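PDB 3MFQ: high-affinity zinc uptake system protein znuA from Streptococcus suis, which binds zinc and probably serves as the extracellular solute-binding component that delivers metal ions to an ABC transporter for uptake into the cell. Local coordinates for residues 10-15 / 31-36; 57-62 / 72-77; 151-156 / 178-183. All blocks are in the same frame, centred on the assembly; numbering follows the deposited sequence.

Contact 1: 10-15 / 31-36; sequences AVTTSF and DLLIPA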
ATOM      1  N   ALA A  10       1.141  19.356  -2.144  1.00 42.12           N
ATOM      2  CA  ALA A  10       0.599  18.641  -1.003  1.00 38.41           C
ATOM      3  C   ALA A  10       0.462  17.158  -1.339  1.00 40.13           C
ATOM      4  O   ALA A  10       0.117  16.780  -2.457  1.00 39.06           O
ATOM      5  CB  ALA A  10      -0.714  19.237  -0.609  1.00 40.88           C
ATOM      6  N   VAL A  11       0.777  16.313  -0.370  1.00 42.72           N
ATOM      7  CA  VAL A  11       0.876  14.898  -0.645  1.00 36.81           C
ATOM      8  C   VAL A  11       0.288  14.104   0.515  1.00 41.75           C
ATOM      9  O   VAL A  11       0.658  14.298   1.670  1.00 42.35           O
ATOM     10  CB  VAL A  11       2.344  14.488  -0.957  1.00 38.41           C
ATOM     11  CG1 VAL A  11       3.056  15.564  -1.799  1.00 38.95           C
ATOM     12  CG2 VAL A  11       3.112  14.206   0.326  1.00 40.57           C
ATOM     13  N   THR A  12      -0.657  13.228   0.193  1.00 45.39           N
ATOM     14  CA  THR A  12      -1.446  12.550   1.214  1.00 42.37           C
ATOM     15  C   THR A  12      -0.638  11.546   2.027  1.00 45.58           C
ATOM     16  O   THR A  12      -0.569  11.644   3.250  1.00 48.51           O
ATOM     17  CB  THR A  12      -2.689  11.857   0.612  1.00 42.88           C
ATOM     18  OG1 THR A  12      -2.305  11.095  -0.539  1.00 45.52           O
ATOM     19  CG2 THR A  12      -3.719  12.895   0.196  1.00 39.59           C
ATOM     20  N   THR A  13      -0.019  10.588   1.350  1.00 39.20           N
ATOM     21  CA  THR A  13       0.668   9.508   2.047  1.00 37.88           C
ATOM     22  C   THR A  13       2.166   9.506   1.798  1.00 36.94           C
ATOM     23  O   THR A  13       2.654  10.125   0.853  1.00 39.75           O
ATOM     24  CB  THR A  13       0.124   8.145   1.623  1.00 35.69           C
ATOM     25  OG1 THR A  13       0.717   7.769   0.376  1.00 37.58           O
ATOM     26  CG2 THR A  13      -1.389   8.201   1.475  1.00 31.72           C
ATOM     27  N   SER A  14       2.889   8.790   2.651  1.00 50.74           N
ATOM     28  CA  SER A  14       4.329   8.653   2.515  1.00 52.62           C
ATOM     29  C   SER A  14       4.695   8.040   1.171  1.00 56.70           C
ATOM     30  O   SER A  14       5.802   8.237   0.672  1.00 60.40           O
ATOM     31  CB  SER A  14       4.883   7.793   3.647  1.00 55.93           C
ATOM     32  OG  SER A  14       4.202   6.553   3.707  1.00 61.54           O
ATOM     33  N   PHE A  15       3.767   7.285   0.591  1.00 47.03           N
ATOM     34  CA  PHE A  15       3.986   6.705  -0.727  1.00 44.37           C
ATOM     35  C   PHE A  15       4.300   7.808  -1.705  1.00 44.20           C
ATOM     36  O   PHE A  15       5.350   7.822  -2.342  1.00 47.26           O
ATOM     37  CB  PHE A  15       2.738   5.980  -1.218  1.00 43.27           C
ATOM     38  CG  PHE A  15       2.429   4.739  -0.464  1.00 42.80           C
ATOM     39  CD1 PHE A  15       3.105   3.567  -0.735  1.00 41.30           C
ATOM     40  CD2 PHE A  15       1.456   4.738   0.517  1.00 42.36           C
ATOM     41  CE1 PHE A  15       2.820   2.418  -0.039  1.00 45.95           C
ATOM     42  CE2 PHE A  15       1.165   3.593   1.216  1.00 43.10           C
ATOM     43  CZ  PHE A  15       1.848   2.431   0.939  1.00 43.88           C
ATOM     44  N   ASP A  31       4.441  18.703   0.931  1.00 59.35           N
ATOM     45  CA  ASP A  31       3.598  18.844   2.111  1.00 56.84           C
ATOM     46  C   ASP A  31       2.872  17.544   2.422  1.00 57.26           C
ATOM     47  O   ASP A  31       1.736  17.336   1.995  1.00 58.77           O
ATOM     48  CB  ASP A  31       2.583  19.968   1.909  1.00 62.56           C
ATOM     49  CG  ASP A  31       2.798  21.120   2.862  1.00 69.15           C
ATOM     50  OD1 ASP A  31       2.362  21.014   4.028  1.00 68.46           O
ATOM     51  OD2 ASP A  31       3.405  22.129   2.447  1.00 68.27           O
ATOM     52  N   LEU A  32       3.535  16.665   3.164  1.00 55.33           N
ATOM     53  CA  LEU A  32       2.926  15.402   3.547  1.00 52.67           C
ATOM     54  C   LEU A  32       1.830  15.629   4.574  1.00 56.35           C
ATOM     55  O   LEU A  32       2.051  16.274   5.600  1.00 60.07           O
ATOM     56  CB  LEU A  32       3.974  14.438   4.098  1.00 52.92           C
ATOM     57  CG  LEU A  32       3.407  13.111   4.604  1.00 54.49           C
ATOM     58  CD1 LEU A  32       2.526  12.466   3.547  1.00 55.51           C
ATOM     59  CD2 LEU A  32       4.522  12.171   5.022  1.00 53.00           C
ATOM     60  N   LEU A  33       0.647  15.097   4.292  1.00 52.29           N
ATOM     61  CA  LEU A  33      -0.496  15.273   5.175  1.00 54.60           C
ATOM     62  C   LEU A  33      -0.584  14.142   6.189  1.00 55.02           C
ATOM     63  O   LEU A  33      -0.595  14.374   7.397  1.00 58.17           O
ATOM     64  CB  LEU A  33      -1.788  15.345   4.364  1.00 50.40           C
ATOM     65  CG  LEU A  33      -1.737  16.271   3.149  1.00 49.51           C
ATOM     66  CD1 LEU A  33      -3.139  16.515   2.628  1.00 49.10           C
ATOM     67  CD2 LEU A  33      -1.065  17.583   3.504  1.00 50.92           C
ATOM     68  N   ILE A  34      -0.645  12.914   5.684  1.00 51.49           N
ATOM     69  CA  ILE A  34      -0.745  11.738   6.537  1.00 52.58           C
ATOM     70  C   ILE A  34       0.642  11.200   6.881  1.00 53.08           C
ATOM     71  O   ILE A  34       1.338  10.663   6.018  1.00 53.22           O
ATOM     72  CB  ILE A  34      -1.578  10.631   5.863  1.00 49.87           C
ATOM     73  CG1 ILE A  34      -2.907  11.202   5.360  1.00 49.08           C
ATOM     74  CG2 ILE A  34      -1.804   9.474   6.821  1.00 50.75           C
ATOM     75  CD1 ILE A  34      -3.791  10.190   4.675  1.00 46.96           C
ATOM     76  N   PRO A  35       1.048  11.349   8.149  1.00 76.19           N
ATOM     77  CA  PRO A  35       2.367  10.916   8.626  1.00 74.08           C
ATOM     78  C   PRO A  35       2.567   9.415   8.470  1.00 73.63           C
ATOM     79  O   PRO A  35       1.649   8.642   8.744  1.00 75.64           O
ATOM     80  CB  PRO A  35       2.337  11.284  10.113  1.00 72.95           C
ATOM     81  CG  PRO A  35       1.296  12.342  10.227  1.00 79.65           C
ATOM     82  CD  PRO A  35       0.257  11.978   9.218  1.00 78.22           C
ATOM     83  N   ALA A  36       3.756   9.012   8.036  1.00 48.07           N
ATOM     84  CA  ALA A  36       4.080   7.599   7.907  1.00 46.41           C
ATOM     85  C   ALA A  36       3.736   6.869   9.196  1.00 48.62           C
ATOM     86  O   ALA A  36       4.045   7.344  10.288  1.00 46.30           O
ATOM     87  CB  ALA A  36       5.552   7.423   7.580  1.00 47.72           C
TER
HETATM   88  O   HOH W   1       2.163   7.792   5.268  1.00 27.47           O
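The carbonyl group of Thr12 is a flat group that 31-36 engages directly. In its plane the N-H of Ile34 donates to Thr12 O at 2.7 Å, and Leu32 CD1 lies near the same oxygen. The aromatic ring of Phe15, also flat, takes no part across the contact: Thr13 CB lies at its edge, in plane, and it meets the rings of His62 and Trp106.

Earlier in both segments the chains run as parallel strands, Ala10 paired with Asp31 and Val11 with Leu32. Val11 is held through both its N-H and its C=O, its N donating to Asp31 O at 2.7 Å and its O accepting from Leu33 N, also at 2.7 Å. On the Val11 and Leu32 face, Val11 CG2 comes within 3.7 Å of Leu32 CD1, the two side chains crossing at about a right angle. Leucine has the reach for this: with CG anti to the backbone N (chi1 177°) the branch extends toward segment 10-15, where CD1 meets Val11 CG2 and the Thr12 carbonyl. Small Ala10 suits the other face, where its CB lies 4.2 Å from Asp31 CB while the carboxylate leads away to Arg8 in a salt bridge.

Where the strands part, a water bridges Ser14 N and Ile34 O, and Ser14 OG bonds to Leu256 N.

The contact belongs to the beta-alpha-beta unit of strand 8-11, helix 14-24 and strand 29-32. Strand 29-32 is the outermost of its sheet within the chain, strand 58-61 lies beyond 8-11, and Leu33 packs on helix 47-55.

Contact 2: 57-62 / 72-77; sequences DLVLYH and EALEKT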
ATOM      1  N   ASP A  57       0.107  24.354  -4.582  1.00 59.75           N
ATOM      2  CA  ASP A  57       0.074  24.637  -6.010  1.00 58.17           C
ATOM      3  C   ASP A  57      -0.381  23.387  -6.750  1.00 59.06           C
ATOM      4  O   ASP A  57      -0.974  23.463  -7.826  1.00 60.03           O
ATOM      5  CB  ASP A  57       1.458  25.059  -6.504  1.00 58.23           C
ATOM      6  CG  ASP A  57       1.975  26.305  -5.807  1.00 60.34           C
ATOM      7  OD1 ASP A  57       1.166  27.212  -5.516  1.00 60.62           O
ATOM      8  OD2 ASP A  57       3.196  26.381  -5.556  1.00 58.59           O
ATOM      9  N   LEU A  58      -0.091  22.234  -6.156  1.00 48.75           N
ATOM     10  CA  LEU A  58      -0.470  20.943  -6.716  1.00 47.97           C
ATOM     11  C   LEU A  58      -0.764  19.971  -5.583  1.00 44.00           C
ATOM     12  O   LEU A  58      -0.000  19.879  -4.627  1.00 45.36           O
ATOM     13  CB  LEU A  58       0.654  20.386  -7.595  1.00 46.48           C
ATOM     14  CG  LEU A  58       0.510  18.944  -8.090  1.00 39.27           C
ATOM     15  CD1 LEU A  58      -0.688  18.813  -9.013  1.00 41.46           C
ATOM     16  CD2 LEU A  58       1.777  18.474  -8.789  1.00 35.43           C
ATOM     17  N   VAL A  59      -1.872  19.251  -5.691  1.00 49.27           N
ATOM     18  CA  VAL A  59      -2.213  18.242  -4.695  1.00 54.43           C
ATOM     19  C   VAL A  59      -2.277  16.859  -5.339  1.00 53.83           C
ATOM     20  O   VAL A  59      -2.977  16.666  -6.330  1.00 55.54           O
ATOM     21  CB  VAL A  59      -3.553  18.561  -3.999  1.00 59.22           C
ATOM     22  CG1 VAL A  59      -3.963  17.421  -3.076  1.00 54.26           C
ATOM     23  CG2 VAL A  59      -3.456  19.869  -3.227  1.00 56.81           C
ATOM     24  N   LEU A  60      -1.540  15.904  -4.779  1.00 49.22           N
ATOM     25  CA  LEU A  60      -1.510  14.545  -5.318  1.00 46.84           C
ATOM     26  C   LEU A  60      -1.994  13.518  -4.300  1.00 49.04           C
ATOM     27  O   LEU A  60      -1.612  13.564  -3.128  1.00 49.91           O
ATOM     28  CB  LEU A  60      -0.104  14.183  -5.797  1.00 42.68           C
ATOM     29  CG  LEU A  60       0.353  14.806  -7.116  1.00 41.59           C
ATOM     30  CD1 LEU A  60       1.833  14.556  -7.344  1.00 39.49           C
ATOM     31  CD2 LEU A  60      -0.473  14.264  -8.273  1.00 40.89           C
ATOM     32  N   TYR A  61      -2.836  12.593  -4.754  1.00 52.45           N
ATOM     33  CA  TYR A  61      -3.359  11.541  -3.887  1.00 51.82           C
ATOM     34  C   TYR A  61      -3.621  10.250  -4.657  1.00 51.91           C
ATOM     35  O   TYR A  61      -3.627  10.238  -5.888  1.00 49.82           O
ATOM     36  CB  TYR A  61      -4.632  12.007  -3.175  1.00 51.12           C
ATOM     37  CG  TYR A  61      -5.821  12.202  -4.090  1.00 53.02           C
ATOM     38  CD1 TYR A  61      -5.854  13.242  -5.009  1.00 53.31           C
ATOM     39  CD2 TYR A  61      -6.917  11.351  -4.027  1.00 54.26           C
ATOM     40  CE1 TYR A  61      -6.942  13.425  -5.843  1.00 53.85           C
ATOM     41  CE2 TYR A  61      -8.009  11.527  -4.857  1.00 53.43           C
ATOM     42  CZ  TYR A  61      -8.016  12.564  -5.763  1.00 55.08           C
ATOM     43  OH  TYR A  61      -9.103  12.739  -6.591  1.00 52.80           O
ATOM     44  N   HIS A  62      -3.837   9.165  -3.920  1.00 48.74           N
ATOM     45  CA  HIS A  62      -4.083   7.856  -4.515  1.00 44.79           C
ATOM     46  C   HIS A  62      -5.418   7.816  -5.244  1.00 49.28           C
ATOM     47  O   HIS A  62      -5.473   7.610  -6.456  1.00 51.07           O
ATOM     48  CB  HIS A  62      -4.072   6.774  -3.435  1.00 44.87           C
ATOM     49  CG  HIS A  62      -2.747   6.592  -2.768  1.00 45.58           C
ATOM     50  ND1 HIS A  62      -2.062   7.633  -2.177  1.00 46.25           N
ATOM     51  CD2 HIS A  62      -1.985   5.489  -2.581  1.00 43.35           C
ATOM     52  CE1 HIS A  62      -0.931   7.180  -1.668  1.00 45.05           C
ATOM     53  NE2 HIS A  62      -0.861   5.881  -1.898  1.00 44.04           N
ATOM     54  N   GLU A  72     -14.274  13.940  -0.626  1.00 83.32           N
ATOM     55  CA  GLU A  72     -14.961  15.183  -0.950  1.00 87.32           C
ATOM     56  C   GLU A  72     -14.127  16.446  -0.791  1.00 90.18           C
ATOM     57  O   GLU A  72     -14.651  17.559  -0.783  1.00 98.36           O
ATOM     58  CB  GLU A  72     -16.328  15.244  -0.267  1.00 91.66           C
ATOM     59  CG  GLU A  72     -17.280  16.241  -0.909  1.00100.38           C
ATOM     60  CD  GLU A  72     -17.777  17.287   0.066  1.00109.39           C
ATOM     61  OE1 GLU A  72     -17.353  18.458  -0.054  1.00109.69           O
ATOM     62  OE2 GLU A  72     -18.587  16.939   0.951  1.00111.83           O
ATOM     63  N   ALA A  73     -12.821  16.258  -0.651  1.00 43.56           N
ATOM     64  CA  ALA A  73     -11.882  17.365  -0.568  1.00 42.40           C
ATOM     65  C   ALA A  73     -10.724  17.227  -1.536  1.00 39.86           C
ATOM     66  O   ALA A  73     -10.250  18.210  -2.101  1.00 39.87           O
ATOM     67  CB  ALA A  73     -11.376  17.311   0.866  1.00 38.02           C
ATOM     68  N   LEU A  74     -10.289  15.987  -1.733  1.00 51.60           N
ATOM     69  CA  LEU A  74      -9.211  15.687  -2.661  1.00 46.35           C
ATOM     70  C   LEU A  74      -9.725  15.759  -4.088  1.00 54.20           C
ATOM     71  O   LEU A  74      -9.072  16.322  -4.964  1.00 57.22           O
ATOM     72  CB  LEU A  74      -8.646  14.298  -2.376  1.00 49.39           C
ATOM     73  CG  LEU A  74      -8.029  14.088  -0.991  1.00 49.01           C
ATOM     74  CD1 LEU A  74      -7.812  12.612  -0.709  1.00 51.00           C
ATOM     75  CD2 LEU A  74      -6.726  14.860  -0.859  1.00 45.59           C
ATOM     76  N   GLU A  75     -10.903  15.187  -4.321  1.00 54.83           N
ATOM     77  CA  GLU A  75     -11.504  15.205  -5.649  1.00 56.13           C
ATOM     78  C   GLU A  75     -11.718  16.632  -6.126  1.00 55.56           C
ATOM     79  O   GLU A  75     -11.779  16.895  -7.325  1.00 64.11           O
ATOM     80  CB  GLU A  75     -12.833  14.454  -5.656  1.00 55.24           C
ATOM     81  CG  GLU A  75     -12.696  12.946  -5.626  1.00 57.27           C
ATOM     82  CD  GLU A  75     -14.021  12.242  -5.831  1.00 62.92           C
ATOM     83  OE1 GLU A  75     -15.066  12.811  -5.450  1.00 65.45           O
ATOM     84  OE2 GLU A  75     -14.016  11.119  -6.375  1.00 64.68           O
ATOM     85  N   LYS A  76     -11.825  17.549  -5.174  1.00 60.37           N
ATOM     86  CA  LYS A  76     -12.115  18.939  -5.481  1.00 63.73           C
ATOM     87  C   LYS A  76     -10.862  19.687  -5.905  1.00 64.52           C
ATOM     88  O   LYS A  76     -10.890  20.484  -6.841  1.00 68.76           O
ATOM     89  CB  LYS A  76     -12.732  19.629  -4.263  1.00 67.19           C
ATOM     90  CG  LYS A  76     -13.284  21.020  -4.540  1.00 70.18           C
ATOM     91  CD  LYS A  76     -14.794  20.986  -4.778  1.00 78.26           C
ATOM     92  CE  LYS A  76     -15.553  20.580  -3.516  1.00 83.26           C
ATOM     93  NZ  LYS A  76     -17.029  20.492  -3.719  1.00 80.32           N
ATOM     94  N   THR A  77      -9.759  19.417  -5.216  1.00 47.56           N
ATOM     95  CA  THR A  77      -8.555  20.223  -5.375  1.00 51.20           C
ATOM     96  C   THR A  77      -7.361  19.463  -5.950  1.00 51.21           C
ATOM     97  O   THR A  77      -6.421  20.075  -6.460  1.00 51.42           O
ATOM     98  CB  THR A  77      -8.133  20.848  -4.028  1.00 55.75           C
ATOM     99  OG1 THR A  77      -6.984  21.681  -4.223  1.00 64.61           O
ATOM    100  CG2 THR A  77      -7.799  19.764  -3.016  1.00 45.29           C
TER
HETATM  101  O   HOH W   2      -4.018  20.150  -7.474  1.00 25.44           O
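Val59 meets Thr77 first along strand 58-61. Its CG2 comes to 4.1 Å from Thr77 OG1, the two branched side chains crossing at about a right angle, and its CG1 reaches Leu74 CD2 at 4.4 Å. Compact and beta-branched, valine suits a strand and packs against the helix without needing a long reach. The backbone joins in through a water, which accepts from Val59 N at 2.9 Å and donates to Thr77 O.

Two residues on, the same face of the strand presents Tyr61, whose ring, with Leu74, carries much of the packing. A broad flat ring offers a face to the leucine methylene: Leu74 CB sits almost centrally over it, 3.6 Å from the centroid and 5° off the normal, a CH-pi contact. The branch beyond brings Leu74 CD1 to 3.7 Å from Tyr61 CD2. Tyr61 CG lies between its own backbone N and carbonyl carbon (chi1 68°), a torsion that swings the ring out under the helix and takes its polar OH to the more exposed Glu75 side, 3.6 Å from Glu75 CA.

Strand and helix axes approach to 8.8 Å within the unit of strand 58-61, helix 71-77 and strand 79-80. With no direct hydrogen bond between the segments, dispersion and burial of apolar surface hold them; the water supplies the polar link, giving a partner to a carbonyl at the last turn of the helix.

Contact 3: 151-156 / 178-183; sequences WVEKEL and ASYDFT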
ATOM      1  N   TRP A 151      13.106  -8.631  -9.476  1.00 44.26           N
ATOM      2  CA  TRP A 151      13.674  -9.000  -8.186  1.00 43.12           C
ATOM      3  C   TRP A 151      12.660  -9.760  -7.344  1.00 46.76           C
ATOM      4  O   TRP A 151      12.972 -10.802  -6.769  1.00 48.91           O
ATOM      5  CB  TRP A 151      14.137  -7.750  -7.440  1.00 43.70           C
ATOM      6  CG  TRP A 151      14.799  -8.026  -6.123  1.00 45.65           C
ATOM      7  CD1 TRP A 151      16.132  -8.216  -5.900  1.00 45.37           C
ATOM      8  CD2 TRP A 151      14.161  -8.132  -4.845  1.00 44.90           C
ATOM      9  NE1 TRP A 151      16.363  -8.437  -4.565  1.00 47.38           N
ATOM     10  CE2 TRP A 151      15.169  -8.392  -3.895  1.00 45.44           C
ATOM     11  CE3 TRP A 151      12.835  -8.036  -4.412  1.00 43.94           C
ATOM     12  CZ2 TRP A 151      14.893  -8.555  -2.540  1.00 44.62           C
ATOM     13  CZ3 TRP A 151      12.564  -8.198  -3.067  1.00 45.10           C
ATOM     14  CH2 TRP A 151      13.587  -8.455  -2.147  1.00 45.27           C
ATOM     15  N   VAL A 152      11.444  -9.227  -7.273  1.00 54.73           N
ATOM     16  CA  VAL A 152      10.380  -9.844  -6.491  1.00 53.35           C
ATOM     17  C   VAL A 152      10.083 -11.245  -7.003  1.00 54.62           C
ATOM     18  O   VAL A 152       9.948 -12.186  -6.222  1.00 54.27           O
ATOM     19  CB  VAL A 152       9.086  -9.016  -6.549  1.00 50.43           C
ATOM     20  CG1 VAL A 152       7.996  -9.690  -5.738  1.00 50.36           C
ATOM     21  CG2 VAL A 152       9.339  -7.608  -6.044  1.00 51.19           C
ATOM     22  N   GLU A 153       9.984 -11.372  -8.322  1.00 83.82           N
ATOM     23  CA  GLU A 153       9.738 -12.659  -8.960  1.00 88.23           C
ATOM     24  C   GLU A 153      10.782 -13.697  -8.564  1.00 84.97           C
ATOM     25  O   GLU A 153      10.449 -14.743  -8.010  1.00 85.88           O
ATOM     26  CB  GLU A 153       9.706 -12.505 -10.484  1.00 90.08           C
ATOM     27  CG  GLU A 153       8.421 -11.898 -11.034  1.00 89.99           C
ATOM     28  CD  GLU A 153       7.247 -12.866 -10.992  1.00100.26           C
ATOM     29  OE1 GLU A 153       7.398 -13.973 -10.429  1.00101.40           O
ATOM     30  OE2 GLU A 153       6.171 -12.519 -11.526  1.00102.08           O
ATOM     31  N   LYS A 154      12.044 -13.407  -8.856  1.00 55.27           N
ATOM     32  CA  LYS A 154      13.128 -14.318  -8.514  1.00 56.33           C
ATOM     33  C   LYS A 154      13.118 -14.605  -7.020  1.00 54.42           C
ATOM     34  O   LYS A 154      13.403 -15.719  -6.587  1.00 56.25           O
ATOM     35  CB  LYS A 154      14.479 -13.733  -8.940  1.00 57.07           C
ATOM     36  CG  LYS A 154      15.686 -14.590  -8.565  1.00 63.30           C
ATOM     37  CD  LYS A 154      16.941 -14.157  -9.318  1.00 70.86           C
ATOM     38  CE  LYS A 154      16.796 -14.367 -10.822  1.00 70.08           C
ATOM     39  NZ  LYS A 154      17.863 -13.672 -11.600  1.00 76.17           N
ATOM     40  N   GLU A 155      12.775 -13.589  -6.236  1.00 53.75           N
ATOM     41  CA  GLU A 155      12.787 -13.708  -4.786  1.00 52.59           C
ATOM     42  C   GLU A 155      11.675 -14.633  -4.294  1.00 54.40           C
ATOM     43  O   GLU A 155      11.890 -15.467  -3.414  1.00 53.14           O
ATOM     44  CB  GLU A 155      12.656 -12.325  -4.144  1.00 51.27           C
ATOM     45  CG  GLU A 155      13.147 -12.248  -2.706  1.00 52.29           C
ATOM     46  CD  GLU A 155      14.660 -12.221  -2.597  1.00 53.60           C
ATOM     47  OE1 GLU A 155      15.336 -12.087  -3.638  1.00 52.49           O
ATOM     48  OE2 GLU A 155      15.175 -12.327  -1.463  1.00 56.69           O
ATOM     49  N   LEU A 156      10.488 -14.487  -4.874  1.00 57.42           N
ATOM     50  CA  LEU A 156       9.322 -15.268  -4.468  1.00 53.82           C
ATOM     51  C   LEU A 156       9.361 -16.703  -4.979  1.00 53.27           C
ATOM     52  O   LEU A 156       8.771 -17.600  -4.376  1.00 50.01           O
ATOM     53  CB  LEU A 156       8.041 -14.589  -4.952  1.00 51.78           C
ATOM     54  CG  LEU A 156       7.302 -13.695  -3.956  1.00 52.01           C
ATOM     55  CD1 LEU A 156       8.269 -12.999  -3.018  1.00 51.37           C
ATOM     56  CD2 LEU A 156       6.428 -12.690  -4.690  1.00 53.35           C
ATOM     57  N   ALA A 178      -2.285 -11.236  -6.941  1.00 45.32           N
ATOM     58  CA  ALA A 178      -2.650 -11.375  -8.342  1.00 45.92           C
ATOM     59  C   ALA A 178      -1.424 -11.302  -9.240  1.00 48.93           C
ATOM     60  O   ALA A 178      -1.411 -11.870 -10.329  1.00 54.85           O
ATOM     61  CB  ALA A 178      -3.653 -10.304  -8.731  1.00 46.42           C
ATOM     62  N   SER A 179      -0.392 -10.606  -8.780  1.00 56.34           N
ATOM     63  CA  SER A 179       0.798 -10.404  -9.594  1.00 58.80           C
ATOM     64  C   SER A 179       1.767 -11.585  -9.538  1.00 61.86           C
ATOM     65  O   SER A 179       2.540 -11.804 -10.474  1.00 64.97           O
ATOM     66  CB  SER A 179       1.512  -9.112  -9.188  1.00 61.57           C
ATOM     67  OG  SER A 179       0.652  -7.993  -9.315  1.00 63.03           O
ATOM     68  N   TYR A 180       1.719 -12.350  -8.451  1.00 44.02           N
ATOM     69  CA  TYR A 180       2.691 -13.419  -8.246  1.00 43.30           C
ATOM     70  C   TYR A 180       2.063 -14.718  -7.786  1.00 41.31           C
ATOM     71  O   TYR A 180       2.558 -15.361  -6.866  1.00 42.69           O
ATOM     72  CB  TYR A 180       3.748 -12.974  -7.241  1.00 44.07           C
ATOM     73  CG  TYR A 180       4.225 -11.578  -7.518  1.00 41.90           C
ATOM     74  CD1 TYR A 180       5.304 -11.346  -8.354  1.00 45.09           C
ATOM     75  CD2 TYR A 180       3.571 -10.489  -6.971  1.00 41.30           C
ATOM     76  CE1 TYR A 180       5.732 -10.063  -8.621  1.00 48.02           C
ATOM     77  CE2 TYR A 180       3.983  -9.211  -7.228  1.00 42.88           C
ATOM     78  CZ  TYR A 180       5.066  -8.998  -8.055  1.00 44.36           C
ATOM     79  OH  TYR A 180       5.489  -7.719  -8.318  1.00 46.19           O
ATOM     80  N   ASP A 181       0.974 -15.103  -8.434  1.00 53.35           N
ATOM     81  CA  ASP A 181       0.338 -16.379  -8.153  1.00 53.17           C
ATOM     82  C   ASP A 181       0.275 -16.651  -6.653  1.00 53.37           C
ATOM     83  O   ASP A 181       0.840 -17.632  -6.164  1.00 51.90           O
ATOM     84  CB  ASP A 181       1.098 -17.505  -8.850  1.00 52.13           C
ATOM     85  CG  ASP A 181       0.361 -18.822  -8.796  1.00 59.39           C
ATOM     86  OD1 ASP A 181      -0.873 -18.825  -9.000  1.00 59.42           O
ATOM     87  OD2 ASP A 181       1.017 -19.854  -8.554  1.00 61.60           O
ATOM     88  N   PHE A 182      -0.414 -15.775  -5.929  1.00 42.92           N
ATOM     89  CA  PHE A 182      -0.552 -15.914  -4.486  1.00 40.19           C
ATOM     90  C   PHE A 182      -2.008 -15.892  -4.045  1.00 41.81           C
ATOM     91  O   PHE A 182      -2.876 -15.397  -4.759  1.00 43.27           O
ATOM     92  CB  PHE A 182       0.209 -14.804  -3.772  1.00 38.66           C
ATOM     93  CG  PHE A 182       1.456 -15.270  -3.090  1.00 37.05           C
ATOM     94  CD1 PHE A 182       2.659 -15.310  -3.773  1.00 38.26           C
ATOM     95  CD2 PHE A 182       1.425 -15.668  -1.767  1.00 36.91           C
ATOM     96  CE1 PHE A 182       3.808 -15.738  -3.147  1.00 37.82           C
ATOM     97  CE2 PHE A 182       2.570 -16.097  -1.134  1.00 37.83           C
ATOM     98  CZ  PHE A 182       3.764 -16.133  -1.825  1.00 38.40           C
ATOM     99  N   THR A 183      -2.260 -16.428  -2.855  1.00 46.82           N
ATOM    100  CA  THR A 183      -3.593 -16.421  -2.264  1.00 45.13           C
ATOM    101  C   THR A 183      -3.571 -15.667  -0.941  1.00 49.53           C
ATOM    102  O   THR A 183      -2.770 -15.976  -0.059  1.00 51.81           O
ATOM    103  CB  THR A 183      -4.106 -17.851  -2.016  1.00 45.79           C
ATOM    104  OG1 THR A 183      -4.269 -18.527  -3.268  1.00 51.95           O
ATOM    105  CG2 THR A 183      -5.437 -17.818  -1.288  1.00 40.85           C
TER
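One CH-pi contact joins the segments: Val152 CG1 lies over one face of the Tyr180 ring, 4.0 Å from its centroid, displaced toward the rim and nearest to CE1. With CG1 anti to the backbone N (chi1 180°), the valine brings that methyl over the ring, and the two side chains cross at about a right angle.

Apolar packing continues one turn later. Leu156 CD2 rests 3.7 Å from Tyr180 CB, and Leu156 CG lies 4.1 Å from Phe182 CE1, so one branched side chain touches both aromatic residues. Residues 152 and 156 are spaced i to i+4, which puts both on the same side of the helix.

Polar atoms contribute without a hydrogen bond. The Glu153 chain bends at chi2 (-74°) and brings its carboxylate beside the ring, OE1 at the edge in plane and OE2 approaching obliquely, 3.5 Å from Tyr180 CD1. Any electrostatic gain is uncertain, because Glu153 is poorly ordered.

Tyr180 also meets the rings of His149 and Phe176, while Val152 and Leu156 both touch Val274 of helix 266-281. The arrangement is a helix packed against a loop: the end of helix 131-156 covers the link between helix 174-179 and strand 183-185. The length of helix 131-156 is consistent with the single long helix that joins the two lobes in TroA-like metal-binding proteins.

How the contacts relate
The contacts follow one another in series along the chain, each closing before the next opens. Contacts 1 and 2 have centres about 12 Å apart and touch, for strands 8-11 and 58-61 are neighbours in one parallel sheet of order 29-32, 8-11, 58-61, 79-80; a probable backbone hydrogen bond joins Ala10 O to Leu60 N. Contact 3 lies on the opposite side of the chain's centre, about 28 Å from contact 1 and about 32 Å from contact 2 between centres, and touches neither. This fits a two-lobed binding protein with zinc held by His41, His104, His170 and Asp254: contacts 1 and 2 probably belong to one lobe, while contact 3 packs the end of the long helix against the other.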